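Local coordinates for chimeric WzzB Chain length determinant protein (Shigella flexneri, PDB 4E2C), which probably regulates the chain length of lipopolysaccharide O antigen as a polysaccharide co-polymerase of the bacterial inner membrane, the chain being the periplasmic domain of an engineered chimera, at residues 52-57 with 73-78. Residues are numbered along the deposited sequence; the frame is centred on the assembly and turned at random.
Sequences RFSSAF and LTIEPS
Phe57 projects from its helix toward strand 73-77, and its ring lodges between Leu73 and Ile75. Leu73 lies obliquely across the outer end of the ring: CD2 sits 4.1 Å above one face, displaced toward the rim, while CD1 approaches CZ of Phe57 at 3.2 Å. Ile75 meets the ring on its CD2 side through its branch point rather than the end of its chain. Ile75 CB is 3.4 Å from Phe57 CD2, at an oblique angle to the ring, and Ile75 CG2, 3.5 Å from the same CD2, lies at the ring edge in its plane. Between these two side chains the edge runs up to the strand backbone, with Phe57 CE2 3.5 Å from Thr74 O. With CG anti to the backbone N (chi1 -171°), the Phe57 ring is carried out to this backbone.

One helical turn earlier, Ser54 receives the other branch of Ile75, whose CD1 reaches Ser54 OG at 3.4 Å and Ser54 CA at 3.7 Å. Having CG1 anti to its N (chi1 176°), Ile75 sends that branch to Ser54 while CG2 stays beside Phe57, so one residue bridges two positions on the helix. No hydrogen bond links the segments; the contact is van der Waals packing, mostly of apolar side chains, and the segment axes run at 144°, roughly antiparallel but well askew, approaching to 9.2 Å.

CB of Thr74 points away from the helix, and Thr74 OG1 and Ser89 OG, on the adjoining strand 86-92, share a hydrogen bond. Val88 of that strand touches both Phe57 and Ile75, and Leu60 and Leu64, farther along helix 42-65, touch Leu73. The contact thus lays helix 42-65 against an edge strand, within this chain, of an antiparallel sheet in the alpha/beta base of the periplasmic domain, while Phe53 and Ala56 pack on Val109 of the long helix 95-163.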
loop_
_atom_site.group_PDB
_atom_site.type_symbol
_atom_site.label_atom_id
_atom_site.label_comp_id
_atom_site.label_asym_id
_atom_site.label_seq_id
_atom_site.Cartn_x
_atom_site.Cartn_y
_atom_site.Cartn_z
ATOM N N ARG A 52 -3.185 32.144 2.097
ATOM C CA ARG A 52 -3.933 32.845 3.132
ATOM C C ARG A 52 -3.484 34.304 3.255
ATOM O O ARG A 52 -4.245 35.154 3.709
ATOM C CB ARG A 52 -3.848 32.128 4.473
ATOM C CG ARG A 52 -4.748 32.733 5.526
ATOM C CD ARG A 52 -4.318 32.315 6.930
ATOM N NE ARG A 52 -5.274 32.727 7.962
ATOM C CZ ARG A 52 -6.183 31.915 8.500
ATOM N NH1 ARG A 52 -6.258 30.646 8.113
ATOM N NH2 ARG A 52 -7.009 32.366 9.431
ATOM N N PHE A 53 -2.254 34.598 2.854
ATOM C CA PHE A 53 -1.820 35.986 2.795
ATOM C C PHE A 53 -2.428 36.620 1.546
ATOM O O PHE A 53 -3.045 37.693 1.592
ATOM C CB PHE A 53 -0.294 36.070 2.743
ATOM C CG PHE A 53 0.228 37.434 2.412
ATOM C CD1 PHE A 53 0.658 38.281 3.409
ATOM C CD2 PHE A 53 0.282 37.872 1.098
ATOM C CE1 PHE A 53 1.128 39.568 3.104
ATOM C CE2 PHE A 53 0.751 39.142 0.781
ATOM C CZ PHE A 53 1.178 39.991 1.787
ATOM N N SER A 54 -2.251 35.912 0.436
ATOM C CA SER A 54 -2.690 36.345 -0.875
ATOM C C SER A 54 -4.176 36.648 -0.936
ATOM O O SER A 54 -4.614 37.437 -1.764
ATOM C CB SER A 54 -2.343 35.270 -1.895
ATOM O OG SER A 54 -2.941 35.545 -3.139
ATOM N N SER A 55 -4.954 36.015 -0.068
ATOM C CA SER A 55 -6.384 36.279 -0.020
ATOM C C SER A 55 -6.655 37.504 0.845
ATOM O O SER A 55 -7.399 38.402 0.447
ATOM C CB SER A 55 -7.158 35.070 0.505
ATOM O OG SER A 55 -6.841 34.817 1.866
ATOM N N ALA A 56 -6.046 37.548 2.022
ATOM C CA ALA A 56 -6.190 38.710 2.900
ATOM C C ALA A 56 -5.755 40.006 2.192
ATOM O O ALA A 56 -6.188 41.105 2.536
ATOM C CB ALA A 56 -5.396 38.515 4.175
ATOM N N PHE A 57 -4.902 39.857 1.191
ATOM C CA PHE A 57 -4.329 40.995 0.519
ATOM C C PHE A 57 -5.322 41.525 -0.501
ATOM O O PHE A 57 -5.533 42.738 -0.610
ATOM C CB PHE A 57 -3.044 40.562 -0.156
ATOM C CG PHE A 57 -2.244 41.687 -0.715
ATOM C CD1 PHE A 57 -1.369 42.399 0.094
ATOM C CD2 PHE A 57 -2.332 42.013 -2.053
ATOM C CE1 PHE A 57 -0.606 43.420 -0.418
ATOM C CE2 PHE A 57 -1.576 43.038 -2.572
ATOM C CZ PHE A 57 -0.706 43.742 -1.753
ATOM N N LEU A 73 -4.415 49.045 -5.063
ATOM C CA LEU A 73 -3.511 47.983 -4.570
ATOM C C LEU A 73 -3.792 46.659 -5.271
ATOM O O LEU A 73 -4.925 46.175 -5.242
ATOM C CB LEU A 73 -3.675 47.804 -3.056
ATOM C CG LEU A 73 -2.954 46.670 -2.303
ATOM C CD1 LEU A 73 -1.438 46.860 -2.242
ATOM C CD2 LEU A 73 -3.511 46.561 -0.904
ATOM N N THR A 74 -2.770 46.062 -5.887
ATOM C CA THR A 74 -2.961 44.856 -6.718
ATOM C C THR A 74 -2.111 43.618 -6.373
ATOM O O THR A 74 -0.958 43.728 -5.951
ATOM C CB THR A 74 -2.672 45.147 -8.191
ATOM O OG1 THR A 74 -1.267 45.389 -8.352
ATOM C CG2 THR A 74 -3.466 46.339 -8.676
ATOM N N ILE A 75 -2.686 42.438 -6.605
ATOM C CA ILE A 75 -1.976 41.168 -6.439
ATOM C C ILE A 75 -2.281 40.222 -7.592
ATOM O O ILE A 75 -3.440 40.046 -7.951
ATOM C CB ILE A 75 -2.285 40.492 -5.072
ATOM C CG1 ILE A 75 -1.604 39.121 -4.979
ATOM C CG2 ILE A 75 -3.788 40.402 -4.827
ATOM C CD1 ILE A 75 -1.417 38.605 -3.543
ATOM N N GLU A 76 -1.233 39.635 -8.173
ATOM C CA GLU A 76 -1.335 38.816 -9.388
ATOM C C GLU A 76 -0.092 37.938 -9.561
ATOM O O GLU A 76 1.000 38.327 -9.147
ATOM C CB GLU A 76 -1.482 39.710 -10.623
ATOM C CG GLU A 76 -0.300 40.656 -10.834
ATOM C CD GLU A 76 -0.200 41.182 -12.254
ATOM O OE1 GLU A 76 -0.243 40.360 -13.195
ATOM O OE2 GLU A 76 -0.072 42.414 -12.428
ATOM N N PRO A 77 -0.253 36.750 -10.179
ATOM C CA PRO A 77 0.843 35.800 -10.409
ATOM C C PRO A 77 1.954 36.359 -11.289
ATOM O O PRO A 77 1.712 36.827 -12.400
ATOM C CB PRO A 77 0.145 34.633 -11.105
ATOM C CG PRO A 77 -1.248 34.687 -10.580
ATOM C CD PRO A 77 -1.556 36.154 -10.517
ATOM N N SER A 78 3.173 36.300 -10.770
ATOM C CA SER A 78 4.326 36.922 -11.403
ATOM C C SER A 78 4.527 36.487 -12.852
ATOM O O SER A 78 4.760 37.315 -13.730
ATOM C CB SER A 78 5.589 36.610 -10.597
ATOM O OG SER A 78 5.458 37.012 -9.245
#